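Local coordinates for hypothetical protein, IPT/TIG domain protein (Bacteroides ovatus, PDB 4HW6) that is of unknown function but probably binds a carbohydrate or other nutrient, joining an IPT/TIG domain to a six-bladed beta-propeller, at residues D356-D361 with V367-P372; T377-R382 with K414-G419; W286-Y291 with G340-N345. All coordinates share one frame; numbering follows the deposited sequence.

Contact 1 (D356-D361 with V367-P372)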
loop_
_atom_site.group_PDB
_atom_site.type_symbol
_atom_site.label_atom_id
_atom_site.label_comp_id
_atom_site.label_asym_id
_atom_site.label_seq_id
_atom_site.Cartn_x
_atom_site.Cartn_y
_atom_site.Cartn_z
ATOM N N ASP A 356 11.602 3.965 -1.523
ATOM C CA ASP A 356 11.715 2.611 -1.993
ATOM C C ASP A 356 10.591 2.353 -3.009
ATOM O O ASP A 356 9.570 3.035 -3.002
ATOM C CB ASP A 356 11.579 1.621 -0.834
ATOM C CG ASP A 356 12.878 1.389 -0.082
ATOM O OD1 ASP A 356 13.971 1.450 -0.677
ATOM O OD2 ASP A 356 12.810 1.094 1.139
ATOM N N PHE A 357 10.790 1.366 -3.874
ATOM C CA PHE A 357 9.820 0.980 -4.892
ATOM C C PHE A 357 9.288 -0.423 -4.538
ATOM O O PHE A 357 10.003 -1.426 -4.684
ATOM C CB PHE A 357 10.474 0.998 -6.276
ATOM C CG PHE A 357 9.499 0.828 -7.423
ATOM C CD1 PHE A 357 8.545 1.826 -7.698
ATOM C CD2 PHE A 357 9.559 -0.289 -8.249
ATOM C CE1 PHE A 357 7.667 1.690 -8.771
ATOM C CE2 PHE A 357 8.688 -0.415 -9.317
ATOM C CZ PHE A 357 7.754 0.576 -9.573
ATOM N N TYR A 358 8.041 -0.484 -4.064
ATOM C CA TYR A 358 7.386 -1.758 -3.727
ATOM C C TYR A 358 6.589 -2.237 -4.902
ATOM O O TYR A 358 5.810 -1.482 -5.484
ATOM C CB TYR A 358 6.442 -1.595 -2.530
ATOM C CG TYR A 358 7.157 -1.408 -1.222
ATOM C CD1 TYR A 358 7.778 -0.198 -0.885
ATOM C CD2 TYR A 358 7.170 -2.431 -0.285
ATOM C CE1 TYR A 358 8.424 -0.047 0.326
ATOM C CE2 TYR A 358 7.843 -2.307 0.908
ATOM C CZ TYR A 358 8.448 -1.123 1.216
ATOM O OH TYR A 358 9.064 -1.061 2.416
ATOM N N PHE A 359 6.770 -3.496 -5.273
ATOM C CA PHE A 359 6.049 -4.051 -6.380
ATOM C C PHE A 359 5.580 -5.464 -6.156
ATOM O O PHE A 359 6.169 -6.238 -5.378
ATOM C CB PHE A 359 6.861 -3.958 -7.691
ATOM C CG PHE A 359 8.134 -4.765 -7.702
ATOM C CD1 PHE A 359 9.300 -4.293 -7.124
ATOM C CD2 PHE A 359 8.175 -6.010 -8.314
ATOM C CE1 PHE A 359 10.466 -5.054 -7.134
ATOM C CE2 PHE A 359 9.339 -6.760 -8.339
ATOM C CZ PHE A 359 10.484 -6.288 -7.751
ATOM N N CYS A 360 4.490 -5.801 -6.857
ATOM C CA CYS A 360 3.975 -7.158 -6.828
ATOM C C CYS A 360 4.671 -8.000 -7.901
ATOM O O CYS A 360 4.717 -7.616 -9.062
ATOM C CB CYS A 360 2.479 -7.137 -7.081
ATOM S SG CYS A 360 1.613 -6.474 -5.646
ATOM N N ASP A 361 5.243 -9.118 -7.480
ATOM C CA ASP A 361 5.941 -10.034 -8.373
ATOM C C ASP A 361 4.952 -11.188 -8.492
ATOM O O ASP A 361 4.923 -12.082 -7.664
ATOM C CB ASP A 361 7.277 -10.427 -7.747
ATOM C CG ASP A 361 8.353 -10.816 -8.773
ATOM O OD1 ASP A 361 8.456 -10.178 -9.853
ATOM O OD2 ASP A 361 9.133 -11.746 -8.460
ATOM N N VAL A 367 5.410 -9.696 -2.662
ATOM C CA VAL A 367 5.625 -8.270 -2.719
ATOM C C VAL A 367 7.125 -8.068 -2.473
ATOM O O VAL A 367 7.687 -8.617 -1.512
ATOM C CB VAL A 367 4.789 -7.516 -1.666
ATOM C CG1 VAL A 367 5.088 -6.012 -1.724
ATOM C CG2 VAL A 367 3.277 -7.770 -1.880
ATOM N N ARG A 368 7.775 -7.319 -3.362
ATOM C CA ARG A 368 9.225 -7.141 -3.336
ATOM C C ARG A 368 9.539 -5.662 -3.281
ATOM O O ARG A 368 8.655 -4.831 -3.508
ATOM C CB ARG A 368 9.888 -7.864 -4.525
ATOM C CG ARG A 368 9.554 -9.354 -4.491
ATOM C CD ARG A 368 10.145 -10.185 -5.608
ATOM N NE ARG A 368 11.547 -10.477 -5.355
ATOM C CZ ARG A 368 12.325 -11.067 -6.255
ATOM N NH1 ARG A 368 11.810 -11.452 -7.416
ATOM N NH2 ARG A 368 13.589 -11.304 -6.004
ATOM N N VAL A 369 10.797 -5.337 -2.967
ATOM C CA VAL A 369 11.230 -3.948 -2.877
ATOM C C VAL A 369 12.468 -3.771 -3.704
ATOM O O VAL A 369 13.393 -4.587 -3.605
ATOM C CB VAL A 369 11.528 -3.541 -1.434
ATOM C CG1 VAL A 369 11.828 -2.049 -1.363
ATOM C CG2 VAL A 369 10.358 -3.876 -0.538
ATOM N N LEU A 370 12.479 -2.716 -4.518
ATOM C CA LEU A 370 13.670 -2.275 -5.243
ATOM C C LEU A 370 14.140 -0.977 -4.594
ATOM O O LEU A 370 13.403 0.014 -4.561
ATOM C CB LEU A 370 13.314 -2.060 -6.718
ATOM C CG LEU A 370 14.415 -1.467 -7.618
ATOM C CD1 LEU A 370 15.680 -2.327 -7.626
ATOM C CD2 LEU A 370 13.853 -1.315 -9.024
ATOM N N THR A 371 15.361 -0.980 -4.081
ATOM C CA THR A 371 15.906 0.188 -3.402
ATOM C C THR A 371 16.661 1.059 -4.389
ATOM O O THR A 371 16.946 0.617 -5.511
ATOM C CB THR A 371 16.832 -0.225 -2.258
ATOM O OG1 THR A 371 18.032 -0.819 -2.802
ATOM C CG2 THR A 371 16.125 -1.230 -1.362
ATOM N N PRO A 372 16.965 2.300 -3.989
ATOM C CA PRO A 372 17.683 3.186 -4.902
ATOM C C PRO A 372 19.066 2.694 -5.326
ATOM O O PRO A 372 19.522 3.062 -6.396
ATOM C CB PRO A 372 17.803 4.482 -4.110
ATOM C CG PRO A 372 16.596 4.465 -3.223
ATOM C CD PRO A 372 16.457 3.023 -2.804
#

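Contact 2 (T377-R382 with K414-G419)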
loop_
_atom_site.group_PDB
_atom_site.type_symbol
_atom_site.label_atom_id
_atom_site.label_comp_id
_atom_site.label_asym_id
_atom_site.label_seq_id
_atom_site.Cartn_x
_atom_site.Cartn_y
_atom_site.Cartn_z
ATOM N N THR A 377 14.777 -7.014 -2.653
ATOM C CA THR A 377 14.550 -7.887 -1.489
ATOM C C THR A 377 13.071 -8.273 -1.470
ATOM O O THR A 377 12.256 -7.590 -2.082
ATOM C CB THR A 377 14.911 -7.183 -0.178
ATOM O OG1 THR A 377 14.098 -6.008 -0.061
ATOM C CG2 THR A 377 16.406 -6.817 -0.148
ATOM N N THR A 378 12.740 -9.391 -0.854
ATOM C CA THR A 378 11.351 -9.826 -0.760
ATOM C C THR A 378 10.721 -9.318 0.549
ATOM O O THR A 378 11.262 -9.525 1.617
ATOM C CB THR A 378 11.257 -11.347 -0.931
ATOM O OG1 THR A 378 11.723 -11.667 -2.260
ATOM C CG2 THR A 378 9.785 -11.833 -0.758
ATOM N N TYR A 379 9.625 -8.583 0.439
ATOM C CA TYR A 379 8.958 -8.015 1.604
ATOM C C TYR A 379 7.920 -8.956 2.222
ATOM O O TYR A 379 7.859 -9.067 3.465
ATOM C CB TYR A 379 8.301 -6.707 1.197
ATOM C CG TYR A 379 7.569 -5.915 2.256
ATOM C CD1 TYR A 379 8.220 -5.423 3.411
ATOM C CD2 TYR A 379 6.236 -5.597 2.083
ATOM C CE1 TYR A 379 7.533 -4.650 4.346
ATOM C CE2 TYR A 379 5.548 -4.835 3.010
ATOM C CZ TYR A 379 6.182 -4.376 4.135
ATOM O OH TYR A 379 5.455 -3.622 5.029
ATOM N N ALA A 380 7.130 -9.633 1.383
ATOM C CA ALA A 380 6.059 -10.506 1.865
ATOM C C ALA A 380 5.760 -11.648 0.897
ATOM O O ALA A 380 5.849 -11.467 -0.326
ATOM C CB ALA A 380 4.795 -9.669 2.139
ATOM N N GLY A 381 5.373 -12.796 1.453
ATOM C CA GLY A 381 4.946 -13.958 0.668
ATOM C C GLY A 381 5.893 -15.119 0.791
ATOM O O GLY A 381 6.959 -14.994 1.406
ATOM N N ARG A 382 5.484 -16.247 0.211
ATOM C CA ARG A 382 6.240 -17.502 0.189
ATOM C C ARG A 382 6.523 -18.034 1.616
ATOM O O ARG A 382 7.570 -18.634 1.892
ATOM C CB ARG A 382 7.527 -17.339 -0.626
ATOM C CG ARG A 382 7.264 -16.932 -2.066
ATOM C CD ARG A 382 8.553 -16.724 -2.811
ATOM N NE ARG A 382 9.219 -17.969 -3.165
ATOM C CZ ARG A 382 9.038 -18.617 -4.321
ATOM N NH1 ARG A 382 8.141 -18.188 -5.197
ATOM N NH2 ARG A 382 9.725 -19.731 -4.575
ATOM N N LYS A 414 -1.584 4.222 6.985
ATOM C CA LYS A 414 -0.256 3.590 7.072
ATOM C C LYS A 414 -0.286 2.079 6.814
ATOM O O LYS A 414 0.088 1.286 7.664
ATOM C CB LYS A 414 0.394 3.866 8.433
ATOM C CG LYS A 414 0.522 5.338 8.814
ATOM C CD LYS A 414 1.410 6.126 7.872
ATOM C CE LYS A 414 1.684 7.523 8.438
ATOM N NZ LYS A 414 1.683 8.595 7.394
ATOM N N CYS A 415 -0.727 1.696 5.624
ATOM C CA CYS A 415 -0.822 0.279 5.254
ATOM C C CYS A 415 -0.778 0.129 3.756
ATOM O O CYS A 415 -1.080 1.077 3.024
ATOM C CB CYS A 415 -2.117 -0.320 5.822
ATOM S SG CYS A 415 -3.635 0.469 5.213
ATOM N N PHE A 416 -0.362 -1.049 3.292
ATOM C CA PHE A 416 -0.478 -1.407 1.898
ATOM C C PHE A 416 -1.795 -2.155 1.646
ATOM O O PHE A 416 -2.240 -2.942 2.504
ATOM C CB PHE A 416 0.630 -2.361 1.472
ATOM C CG PHE A 416 1.997 -1.751 1.435
ATOM C CD1 PHE A 416 2.806 -1.779 2.545
ATOM C CD2 PHE A 416 2.476 -1.166 0.270
ATOM C CE1 PHE A 416 4.077 -1.232 2.514
ATOM C CE2 PHE A 416 3.754 -0.609 0.238
ATOM C CZ PHE A 416 4.541 -0.652 1.348
ATOM N N TYR A 417 -2.361 -1.971 0.455
ATOM C CA TYR A 417 -3.411 -2.861 -0.079
ATOM C C TYR A 417 -2.797 -3.607 -1.257
ATOM O O TYR A 417 -2.116 -3.000 -2.095
ATOM C CB TYR A 417 -4.686 -2.106 -0.517
ATOM C CG TYR A 417 -5.228 -1.257 0.595
ATOM C CD1 TYR A 417 -5.632 -1.831 1.798
ATOM C CD2 TYR A 417 -5.297 0.123 0.465
ATOM C CE1 TYR A 417 -6.053 -1.043 2.849
ATOM C CE2 TYR A 417 -5.738 0.914 1.499
ATOM C CZ TYR A 417 -6.124 0.331 2.685
ATOM O OH TYR A 417 -6.527 1.140 3.716
ATOM N N ILE A 418 -3.013 -4.917 -1.297
ATOM C CA ILE A 418 -2.520 -5.787 -2.344
ATOM C C ILE A 418 -3.696 -6.471 -3.024
ATOM O O ILE A 418 -4.522 -7.098 -2.348
ATOM C CB ILE A 418 -1.626 -6.911 -1.774
ATOM C CG1 ILE A 418 -0.510 -6.328 -0.875
ATOM C CG2 ILE A 418 -1.068 -7.788 -2.913
ATOM C CD1 ILE A 418 0.483 -5.443 -1.594
ATOM N N GLY A 419 -3.766 -6.355 -4.349
ATOM C CA GLY A 419 -4.757 -7.066 -5.133
ATOM C C GLY A 419 -4.235 -8.449 -5.410
ATOM O O GLY A 419 -3.368 -8.659 -6.280
#

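Contact 3 (W286-Y291 with G340-N345). With EDO (1,2-ethanediol), chain F.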
loop_
_atom_site.group_PDB
_atom_site.type_symbol
_atom_site.label_atom_id
_atom_site.label_comp_id
_atom_site.label_asym_id
_atom_site.label_seq_id
_atom_site.Cartn_x
_atom_site.Cartn_y
_atom_site.Cartn_z
ATOM N N TRP A 286 12.650 10.822 -13.299
ATOM C CA TRP A 286 12.761 9.580 -14.025
ATOM C C TRP A 286 11.579 8.683 -13.698
ATOM O O TRP A 286 10.835 8.965 -12.772
ATOM C CB TRP A 286 14.074 8.874 -13.706
ATOM C CG TRP A 286 14.372 8.639 -12.253
ATOM C CD1 TRP A 286 15.117 9.430 -11.447
ATOM C CD2 TRP A 286 13.966 7.510 -11.451
ATOM N NE1 TRP A 286 15.200 8.887 -10.177
ATOM C CE2 TRP A 286 14.521 7.700 -10.159
ATOM C CE3 TRP A 286 13.240 6.350 -11.708
ATOM C CZ2 TRP A 286 14.350 6.784 -9.119
ATOM C CZ3 TRP A 286 13.063 5.409 -10.638
ATOM C CH2 TRP A 286 13.619 5.662 -9.369
ATOM N N ALA A 287 11.399 7.644 -14.503
ATOM C CA ALA A 287 10.349 6.635 -14.285
ATOM C C ALA A 287 10.962 5.249 -14.317
ATOM O O ALA A 287 11.944 5.030 -14.990
ATOM C CB ALA A 287 9.275 6.733 -15.366
ATOM N N TYR A 288 10.339 4.304 -13.637
ATOM C CA TYR A 288 10.565 2.903 -13.914
ATOM C C TYR A 288 9.636 2.407 -15.008
ATOM O O TYR A 288 8.459 2.790 -15.082
ATOM C CB TYR A 288 10.372 2.039 -12.673
ATOM C CG TYR A 288 11.511 2.063 -11.673
ATOM C CD1 TYR A 288 12.836 1.990 -12.068
ATOM C CD2 TYR A 288 11.251 2.146 -10.323
ATOM C CE1 TYR A 288 13.880 2.014 -11.125
ATOM C CE2 TYR A 288 12.268 2.171 -9.380
ATOM C CZ TYR A 288 13.576 2.106 -9.779
ATOM O OH TYR A 288 14.598 2.152 -8.864
ATOM N N ILE A 289 10.178 1.540 -15.843
ATOM C CA ILE A 289 9.434 0.757 -16.784
ATOM C C ILE A 289 9.512 -0.706 -16.357
ATOM O O ILE A 289 10.591 -1.349 -16.438
ATOM C CB ILE A 289 10.000 0.867 -18.214
ATOM C CG1 ILE A 289 10.269 2.322 -18.620
ATOM C CG2 ILE A 289 9.053 0.182 -19.205
ATOM C CD1 ILE A 289 11.154 2.431 -19.848
ATOM N N ILE A 290 8.392 -1.215 -15.848
ATOM C CA ILE A 290 8.288 -2.602 -15.461
ATOM C C ILE A 290 7.967 -3.446 -16.684
ATOM O O ILE A 290 6.948 -3.204 -17.338
ATOM C CB ILE A 290 7.241 -2.821 -14.373
ATOM C CG1 ILE A 290 7.503 -1.893 -13.163
ATOM C CG2 ILE A 290 7.266 -4.284 -13.934
ATOM C CD1 ILE A 290 6.423 -1.973 -12.095
ATOM N N TYR A 291 8.861 -4.379 -17.027
ATOM C CA TYR A 291 8.652 -5.285 -18.149
ATOM C C TYR A 291 7.885 -6.464 -17.571
ATOM O O TYR A 291 8.458 -7.441 -17.093
ATOM C CB TYR A 291 9.978 -5.754 -18.762
ATOM C CG TYR A 291 10.716 -4.803 -19.664
ATOM C CD1 TYR A 291 10.757 -3.426 -19.433
ATOM C CD2 TYR A 291 11.411 -5.294 -20.771
ATOM C CE1 TYR A 291 11.442 -2.567 -20.290
ATOM C CE2 TYR A 291 12.117 -4.450 -21.619
ATOM C CZ TYR A 291 12.149 -3.086 -21.367
ATOM O OH TYR A 291 12.848 -2.253 -22.236
ATOM N N GLY A 340 3.909 -1.504 -9.437
ATOM C CA GLY A 340 4.721 -0.978 -8.367
ATOM C C GLY A 340 4.410 0.445 -7.989
ATOM O O GLY A 340 3.872 1.201 -8.781
ATOM N N ILE A 341 4.809 0.816 -6.773
ATOM C CA ILE A 341 4.601 2.159 -6.256
ATOM C C ILE A 341 5.801 2.620 -5.451
ATOM O O ILE A 341 6.532 1.821 -4.878
ATOM C CB ILE A 341 3.362 2.237 -5.345
ATOM C CG1 ILE A 341 3.461 1.192 -4.200
ATOM C CG2 ILE A 341 2.095 2.036 -6.174
ATOM C CD1 ILE A 341 2.427 1.403 -3.120
ATOM N N PHE A 342 5.981 3.933 -5.393
ATOM C CA PHE A 342 7.005 4.532 -4.577
ATOM C C PHE A 342 6.496 4.853 -3.181
ATOM O O PHE A 342 5.425 5.437 -3.027
ATOM C CB PHE A 342 7.516 5.785 -5.255
ATOM C CG PHE A 342 8.324 5.502 -6.497
ATOM C CD1 PHE A 342 9.663 5.179 -6.397
ATOM C CD2 PHE A 342 7.757 5.573 -7.754
ATOM C CE1 PHE A 342 10.433 4.908 -7.533
ATOM C CE2 PHE A 342 8.510 5.301 -8.881
ATOM C CZ PHE A 342 9.861 4.998 -8.777
ATOM N N VAL A 343 7.269 4.483 -2.171
ATOM C CA VAL A 343 6.899 4.707 -0.793
ATOM C C VAL A 343 8.082 5.317 -0.045
ATOM O O VAL A 343 9.207 4.804 -0.106
ATOM C CB VAL A 343 6.441 3.384 -0.127
ATOM C CG1 VAL A 343 6.115 3.612 1.331
ATOM C CG2 VAL A 343 5.245 2.802 -0.864
ATOM N N LYS A 344 7.833 6.423 0.645
ATOM C CA LYS A 344 8.891 7.126 1.384
ATOM C C LYS A 344 9.502 6.241 2.463
ATOM O O LYS A 344 8.788 5.563 3.207
ATOM C CB LYS A 344 8.346 8.421 1.994
ATOM C CG LYS A 344 9.379 9.528 2.140
ATOM C CD LYS A 344 8.706 10.891 2.269
ATOM C CE LYS A 344 9.546 12.007 1.670
ATOM N NZ LYS A 344 8.954 13.347 1.945
ATOM N N ASN A 345 10.829 6.207 2.515
ATOM C CA ASN A 345 11.545 5.496 3.558
ATOM C C ASN A 345 12.257 6.543 4.421
ATOM O O ASN A 345 13.165 7.247 3.965
ATOM C CB ASN A 345 12.542 4.505 2.956
ATOM C CG ASN A 345 13.248 3.668 3.997
ATOM O OD1 ASN A 345 13.318 4.036 5.173
ATOM N ND2 ASN A 345 13.791 2.547 3.574
HETATM C C1 EDO F . 16.140 10.238 -7.068
HETATM O O1 EDO F . 16.897 9.693 -8.156
HETATM C C2 EDO F . 15.197 11.324 -7.573
HETATM O O2 EDO F . 15.914 12.281 -8.367
#

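Contact 1 (D356-D361 with V367-P372)
Phe357 and Phe359 each exchange a pair of backbone hydrogen bonds with the facing strand, Phe357 with Leu370 and Phe359 with Arg368. These are the hydrogen-bonded pairs of an antiparallel hairpin that forms the two middle strands of a propeller blade, its strand axes crossing at 146°. The straightest bonds are those given by Leu370 N to Phe357 O and by Arg368 N to Phe359 O, each 2.8 Å long. Tyr358 with Val369 and Cys360 with Val367 are the non-hydrogen-bonded pairs, whose close alpha carbons bring CA-H...O contacts into play.

Carbon meets ring face on both sides of the sheet. Val369 CG2 makes a CH-pi contact over the rim of the Tyr358 ring, 3.3 Å from Tyr358 CE2, and the two side chains run together in the same direction. The other branch, Val369 CG1, touches Asp356 CB at 3.7 Å; the carboxylate of Asp356 is held by Tyr348 and Asn345. On the opposite sheet face the Phe359 ring, with CG wedged between its own N and carbonyl carbon (chi1 64°), leans across the hairpin, and Arg368 CB makes a second CH-pi contact over it, 3.6 Å from Phe359 CZ.

A salt bridge lies past the Phe359 ring. Arg368 turns at chi3 (79°) and pairs with Asp361, NH1 donating a hydrogen bond to Asp361 OD2 at 2.9 Å. The oxygen lies near the guanidinium plane, whereas the nitrogen reaches it from above the carboxylate plane. Asp361 is gripped as well by Ser364 and the backbone N of Trp335, and Arg368 by Asp326 and the carbonyl of Arg333. The buried guanidinium therefore has two acidic partners, which would be expected to stabilise its positive charge and to fix its rotation on the sheet face it shares with Phe359.

Contact 2 (T377-R382 with K414-G419)
Tyr379 reaches Phe416 with its hydroxyl and the neighbouring CE2, and that single meeting of aromatic side chains makes up the whole contact. Its tight part is small. Phe416 CE1 lies 3.7 Å from Tyr379 OH and 3.9 Å from Tyr379 CE2, with CD1 slightly further from both. The rings cross at a slant, planes 60° apart, and the approach is neither a stack nor an edge-to-face pair, so the attraction is mainly van der Waals. Phe416 is buried: the Tyr409 ring meets it edge-to-face, the Tyr358 ring lies against it, and Ile407 covers another part. Tyr379 in turn packs on Leu395, on Ile429 of the next blade and, edge-to-face, with Tyr358.

The geometry is that of neighbouring blades in a beta-propeller. Strand 375-380 runs late in one blade, while strand 415-420 is a middle strand of the next, a blade completed by strand 109-115 from the start of the propeller, so that the ends of the ring are closed by a shared sheet. A classic beta bulge places Tyr379 and Ala380 together opposite Val367. From that bulge the Tyr379 side chain stretches toward the next blade with CG anti to N (chi1 -179°).

Beyond this meeting the contact is loose. Tyr379 is partly exposed, and one residue of each segment does all the touching. With an alanine in place of Tyr379, the hydroxyl and ring carbon that Phe416 CE1 meets would be gone, which would probably open a gap beside Phe416 and cost Tyr358 its edge-to-face partner. Ile418 also points toward 377-382 but stops short of it, packing instead on Val367 and Ile407.

Contact 3 (W286-Y291 with G340-N345)
An aromatic cluster between two adjacent propeller blades is formed by Trp286 and Tyr288, from a middle strand of one blade, and Phe342, from the first long strand of the next. The two strands are 9.7 Å apart at their axes and share no backbone bonds, so side chains do all the bridging. Phe342 supplies the common point: its CZ approaches Tyr288 CD2 at 3.5 Å and Trp286 CZ3 at 3.7 Å. Against Tyr288 the ring planes are only 12° apart, yet the rings are slid so far past each other that they barely overlap. Against Trp286 they are steeply inclined, at 76°, with Trp286 CZ3 near the plane of the phenylalanine ring at its edge.

Within their own strand, Trp286 CZ3 also lies over the centre of the Tyr288 ring, so this carbon touches both other rings. The indole gets there with CG between its N and carbonyl carbon (chi1 54°), which swings the six-membered ring over its neighbour. At the opposite end of the contact Ile290 CD1 lies 3.7 Å from Gly340 N, an approach helped by the absence of a side chain on the glycine. His281 meets both Trp286 and Phe342, and Phe357 lies against Tyr288 and Phe342, extending the cluster.

The indole N-H points out of the cluster. Trp286 NE1 donates a nearly straight hydrogen bond of 2.8 Å to 1,2-ethanediol O1, an atom in the indole plane at its edge; the diol, probably from the crystallisation liquor, is also hydrogen-bonded to Asp285. The rings probably hold together mainly through dispersion, with a cation-pi contact from Arg299 on Trp286, whereas Gly340 N, buried beside Ile290, finds no partner in the model.

In the fold
All three contacts converge on one blade, which contact 1 builds from within and contacts 2 and 3 join to the blades on its two sides. Contact 1 lies about 9 Å, centre to centre, from contact 2 and about 8 Å from contact 3, while contacts 2 and 3 are about 15 Å apart. Probable backbone hydrogen bonds within the blade carry the connection: Val367 O is 2.8 Å from Tyr379 N, and Tyr358 O is 2.8 Å from Ile341 N. Leu370 CD2 packs on Tyr288 CZ at 3.5 Å, and Phe416 CE2 reaches Val343 CG2 at 3.9 Å. The bound ethanediol touches the Trp286 end of contact 3.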